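Local structure of glutamine amido transferase (Methylobacillus flagellatus, 3M3P) at residues C89-G101 against E138-A150. The protein belongs to the glutamine amidotransferase family of class I and is a single chain built round a mixed beta sheet flanked by helices. Sequence-based numbering, arbitrary orientation.
Sequences CLGGQLLAKAMGG and EWHYQTFSIPPGA
The ring of Phe144 meets Gln93 at its edge: CG of Gln93 lies near the ring plane, 3.7 Å from CD2 of Phe144, and the amide plane of Gln93 stands 84° to the ring. Ala96 CB and the carbonyl oxygen of Gly92 approach the same ring obliquely. With CG of Phe144 set between its backbone N and carbonyl carbon (chi1 48°), the ring is brought against helix 90-98, where Gly92, lacking a side chain, lets CE2 come close to the backbone. The small methyl of Ala96 then fits between Phe144 CB, at 3.7 Å, and Pro147 CG, at 4.0 Å. Pro147 continues the apolar seam to CB of Met99, a selenomethionine, whose bent chain leads its selenium away.

Beyond Phe144 the contact turns polar. The extended chain of Gln93 carries its amide to strand 142-144, where both ends are joined through water: NE2 and Gln142 N donate to one molecule, while a second donates to Gln93 OE1 and Gln142 OE1, each at 2.6 Å. NE2 also bonds Gln174, and Gln142 OE1 bonds Ser60. At the corner of the chain, His140 ND1 donates to Gln142 O (2.7 Å), with NE2 on Glu110.

Cys89, the N-cap residue, starts the helix in a sequence resembling a nucleophile elbow. At the opposite end a Schellman motif closes it, Gly101 N reaching Ala96 O; glycine suits Gly100, where a CB would jam against the preceding carbonyl oxygen. Gly101 CA packs 3.3 Å from Ser145 OG, which bonds Glu102 N. Direct contact with the strand and following loop thus comes chiefly from Ala96, Phe144 and Pro147, whereas Gln93's amide is fixed through two waters and Gln174.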
loop_
_atom_site.group_PDB
_atom_site.type_symbol
_atom_site.label_atom_id
_atom_site.label_comp_id
_atom_site.label_asym_id
_atom_site.label_seq_id
_atom_site.Cartn_x
_atom_site.Cartn_y
_atom_site.Cartn_z
ATOM N N CYS A 89 0.577 0.975 2.996
ATOM C CA CYS A 89 0.621 1.524 4.333
ATOM C C CYS A 89 -0.504 0.961 5.205
ATOM O O CYS A 89 -0.504 -0.242 5.420
ATOM C CB CYS A 89 0.670 3.028 4.221
ATOM S SG CYS A 89 1.233 3.862 5.819
ATOM N N LEU A 90 -1.494 1.754 5.668
ATOM C CA LEU A 90 -2.640 1.186 6.368
ATOM C C LEU A 90 -3.212 -0.015 5.596
ATOM O O LEU A 90 -3.592 -1.027 6.186
ATOM C CB LEU A 90 -3.767 2.211 6.587
ATOM C CG LEU A 90 -5.064 1.718 7.265
ATOM C CD1 LEU A 90 -4.755 1.198 8.692
ATOM C CD2 LEU A 90 -6.102 2.889 7.288
ATOM N N GLY A 91 -3.331 0.082 4.274
ATOM C CA GLY A 91 -3.839 -1.041 3.506
ATOM C C GLY A 91 -3.007 -2.308 3.675
ATOM O O GLY A 91 -3.567 -3.407 3.741
ATOM N N GLY A 92 -1.668 -2.193 3.718
ATOM C CA GLY A 92 -0.818 -3.328 4.018
ATOM C C GLY A 92 -1.056 -3.883 5.393
ATOM O O GLY A 92 -0.975 -5.079 5.609
ATOM N N GLN A 93 -1.248 -2.984 6.353
ATOM C CA GLN A 93 -1.572 -3.369 7.703
ATOM C C GLN A 93 -2.908 -4.076 7.819
ATOM O O GLN A 93 -3.038 -5.031 8.593
ATOM C CB GLN A 93 -1.519 -2.160 8.609
ATOM C CG GLN A 93 -0.128 -1.585 8.770
ATOM C CD GLN A 93 -0.117 -0.288 9.509
ATOM O OE1 GLN A 93 -1.159 0.362 9.673
ATOM N NE2 GLN A 93 1.064 0.173 9.911
ATOM N N LEU A 94 -3.907 -3.631 7.078
ATOM C CA LEU A 94 -5.232 -4.235 7.139
ATOM C C LEU A 94 -5.291 -5.597 6.462
ATOM O O LEU A 94 -5.942 -6.503 6.967
ATOM C CB LEU A 94 -6.287 -3.282 6.554
ATOM C CG LEU A 94 -6.507 -2.019 7.380
ATOM C CD1 LEU A 94 -7.466 -1.130 6.566
ATOM C CD2 LEU A 94 -6.977 -2.312 8.781
ATOM N N LEU A 95 -4.624 -5.739 5.335
ATOM C CA LEU A 95 -4.442 -7.075 4.751
ATOM C C LEU A 95 -3.820 -8.041 5.765
ATOM O O LEU A 95 -4.295 -9.155 5.956
ATOM C CB LEU A 95 -3.661 -6.988 3.409
ATOM C CG LEU A 95 -3.261 -8.293 2.737
ATOM C CD1 LEU A 95 -4.469 -9.161 2.447
ATOM C CD2 LEU A 95 -2.430 -8.003 1.508
ATOM N N ALA A 96 -2.759 -7.615 6.437
ATOM C CA ALA A 96 -2.107 -8.461 7.404
ATOM C C ALA A 96 -3.024 -8.789 8.561
ATOM O O ALA A 96 -3.131 -9.958 8.970
ATOM C CB ALA A 96 -0.829 -7.752 7.912
ATOM N N LYS A 97 -3.721 -7.783 9.114
ATOM C CA LYS A 97 -4.628 -8.009 10.255
ATOM C C LYS A 97 -5.772 -8.940 9.884
ATOM O O LYS A 97 -6.102 -9.829 10.665
ATOM C CB LYS A 97 -5.154 -6.674 10.789
ATOM C CG LYS A 97 -5.940 -6.850 12.070
ATOM C CD LYS A 97 -5.944 -5.621 13.016
ATOM C CE LYS A 97 -6.526 -6.044 14.398
ATOM N NZ LYS A 97 -6.779 -4.865 15.267
ATOM N N ALA A 98 -6.372 -8.731 8.708
ATOM C CA ALA A 98 -7.467 -9.590 8.247
ATOM C C ALA A 98 -7.032 -11.063 8.237
ATOM O O ALA A 98 -7.826 -11.932 8.561
ATOM C CB ALA A 98 -7.915 -9.195 6.858
HETATM N N MSE A 99 -5.770 -11.304 7.868
HETATM C CA MSE A 99 -5.229 -12.653 7.776
HETATM C C MSE A 99 -4.585 -13.173 9.026
HETATM O O MSE A 99 -3.970 -14.270 8.999
HETATM C CB MSE A 99 -4.301 -12.739 6.569
HETATM C CG MSE A 99 -5.008 -12.371 5.305
HETATM SE SE MSE A 99 -6.679 -13.330 4.904
HETATM C CE MSE A 99 -5.957 -15.090 5.008
ATOM N N GLY A 100 -4.723 -12.451 10.131
ATOM C CA GLY A 100 -4.305 -12.954 11.415
ATOM C C GLY A 100 -3.074 -12.299 11.992
ATOM O O GLY A 100 -2.638 -12.678 13.087
ATOM N N GLY A 101 -2.475 -11.367 11.281
ATOM C CA GLY A 101 -1.383 -10.603 11.801
ATOM C C GLY A 101 -1.848 -9.536 12.801
ATOM O O GLY A 101 -3.045 -9.271 13.014
ATOM N N GLU A 138 8.175 6.663 3.220
ATOM C CA GLU A 138 7.525 6.244 4.462
ATOM C C GLU A 138 6.831 7.389 5.166
ATOM O O GLU A 138 7.353 8.503 5.188
ATOM C CB GLU A 138 8.595 5.710 5.419
ATOM C CG GLU A 138 9.365 4.441 4.937
ATOM C CD GLU A 138 8.588 3.172 4.922
ATOM O OE1 GLU A 138 7.405 3.115 5.310
ATOM O OE2 GLU A 138 9.262 2.196 4.433
ATOM N N TRP A 139 5.734 7.082 5.846
ATOM C CA TRP A 139 5.132 8.030 6.802
ATOM C C TRP A 139 4.232 7.220 7.724
ATOM O O TRP A 139 3.037 7.120 7.543
ATOM C CB TRP A 139 4.433 9.187 6.093
ATOM C CG TRP A 139 4.101 10.344 6.990
ATOM C CD1 TRP A 139 3.680 10.306 8.307
ATOM C CD2 TRP A 139 4.107 11.711 6.624
ATOM N NE1 TRP A 139 3.461 11.576 8.758
ATOM C CE2 TRP A 139 3.722 12.461 7.746
ATOM C CE3 TRP A 139 4.428 12.377 5.432
ATOM C CZ2 TRP A 139 3.579 13.861 7.701
ATOM C CZ3 TRP A 139 4.299 13.778 5.393
ATOM C CH2 TRP A 139 3.877 14.489 6.520
ATOM N N HIS A 140 4.862 6.565 8.706
ATOM C CA HIS A 140 4.144 5.620 9.568
ATOM C C HIS A 140 4.742 5.514 10.934
ATOM O O HIS A 140 5.932 5.711 11.134
ATOM C CB HIS A 140 4.069 4.205 8.943
ATOM C CG HIS A 140 5.350 3.463 8.989
ATOM N ND1 HIS A 140 5.614 2.457 9.910
ATOM C CD2 HIS A 140 6.461 3.596 8.218
ATOM C CE1 HIS A 140 6.860 2.043 9.717
ATOM N NE2 HIS A 140 7.378 2.702 8.684
ATOM N N TYR A 141 3.856 5.188 11.879
ATOM C CA TYR A 141 4.189 4.983 13.280
ATOM C C TYR A 141 3.997 3.566 13.766
ATOM O O TYR A 141 4.397 3.247 14.892
ATOM C CB TYR A 141 3.336 5.938 14.111
ATOM C CG TYR A 141 3.602 7.397 13.865
ATOM C CD1 TYR A 141 4.573 8.082 14.569
ATOM C CD2 TYR A 141 2.862 8.113 12.945
ATOM C CE1 TYR A 141 4.822 9.432 14.337
ATOM C CE2 TYR A 141 3.102 9.479 12.752
ATOM C CZ TYR A 141 4.093 10.108 13.445
ATOM O OH TYR A 141 4.273 11.445 13.228
ATOM N N GLN A 142 3.317 2.742 12.980
ATOM C CA GLN A 142 3.041 1.350 13.387
ATOM C C GLN A 142 3.586 0.387 12.351
ATOM O O GLN A 142 3.991 0.768 11.252
ATOM C CB GLN A 142 1.531 1.146 13.649
ATOM C CG GLN A 142 0.985 2.108 14.661
ATOM C CD GLN A 142 -0.364 1.690 15.187
ATOM O OE1 GLN A 142 -1.270 1.427 14.378
ATOM N NE2 GLN A 142 -0.546 1.624 16.517
ATOM N N THR A 143 3.505 -0.896 12.677
ATOM C CA THR A 143 4.044 -1.951 11.847
ATOM C C THR A 143 3.168 -3.182 11.906
ATOM O O THR A 143 2.598 -3.477 12.975
ATOM C CB THR A 143 5.527 -2.322 12.274
ATOM O OG1 THR A 143 6.019 -3.399 11.474
ATOM C CG2 THR A 143 5.644 -2.660 13.737
ATOM N N PHE A 144 3.035 -3.905 10.768
ATOM C CA PHE A 144 2.378 -5.214 10.755
ATOM C C PHE A 144 3.354 -6.328 11.052
ATOM O O PHE A 144 4.529 -6.249 10.643
ATOM C CB PHE A 144 1.640 -5.498 9.444
ATOM C CG PHE A 144 2.418 -5.227 8.174
ATOM C CD1 PHE A 144 3.453 -6.058 7.767
ATOM C CD2 PHE A 144 2.123 -4.122 7.363
ATOM C CE1 PHE A 144 4.175 -5.765 6.590
ATOM C CE2 PHE A 144 2.837 -3.873 6.189
ATOM C CZ PHE A 144 3.853 -4.697 5.803
ATOM N N SER A 145 2.872 -7.374 11.735
ATOM C CA SER A 145 3.556 -8.667 11.673
ATOM C C SER A 145 3.307 -9.308 10.320
ATOM O O SER A 145 2.354 -8.989 9.613
ATOM C CB SER A 145 3.078 -9.592 12.769
ATOM O OG SER A 145 1.750 -9.925 12.656
ATOM N N ILE A 146 4.207 -10.220 9.945
ATOM C CA ILE A 146 4.040 -10.956 8.708
ATOM C C ILE A 146 2.843 -11.927 8.899
ATOM O O ILE A 146 2.859 -12.758 9.803
ATOM C CB ILE A 146 5.315 -11.748 8.331
ATOM C CG1 ILE A 146 6.542 -10.810 8.213
ATOM C CG2 ILE A 146 5.156 -12.503 6.993
ATOM C CD1 ILE A 146 6.379 -9.701 7.182
ATOM N N PRO A 147 1.784 -11.837 8.066
ATOM C CA PRO A 147 0.646 -12.691 8.324
ATOM C C PRO A 147 0.978 -14.159 8.039
ATOM O O PRO A 147 1.878 -14.476 7.248
ATOM C CB PRO A 147 -0.403 -12.207 7.348
ATOM C CG PRO A 147 0.291 -11.326 6.394
ATOM C CD PRO A 147 1.555 -10.888 6.939
ATOM N N PRO A 148 0.270 -15.088 8.706
ATOM C CA PRO A 148 0.485 -16.504 8.432
ATOM C C PRO A 148 0.298 -16.871 6.940
ATOM O O PRO A 148 -0.600 -16.379 6.221
ATOM C CB PRO A 148 -0.524 -17.221 9.366
ATOM C CG PRO A 148 -1.375 -16.161 9.977
ATOM C CD PRO A 148 -0.821 -14.830 9.656
ATOM N N GLY A 149 1.260 -17.678 6.465
ATOM C CA GLY A 149 1.294 -18.140 5.098
ATOM C C GLY A 149 1.981 -17.139 4.169
ATOM O O GLY A 149 2.181 -17.468 3.010
ATOM N N ALA A 150 2.336 -15.941 4.644
ATOM C CA ALA A 150 2.948 -14.941 3.749
ATOM C C ALA A 150 4.464 -15.047 3.781
ATOM O O ALA A 150 5.058 -15.481 4.763
ATOM C CB ALA A 150 2.479 -13.479 4.120
HETATM O O HOH W 1 1.434 3.109 10.871
HETATM O O HOH W 2 -2.037 1.589 11.850
HETATM O O HOH W 3 -2.999 -15.799 6.142
#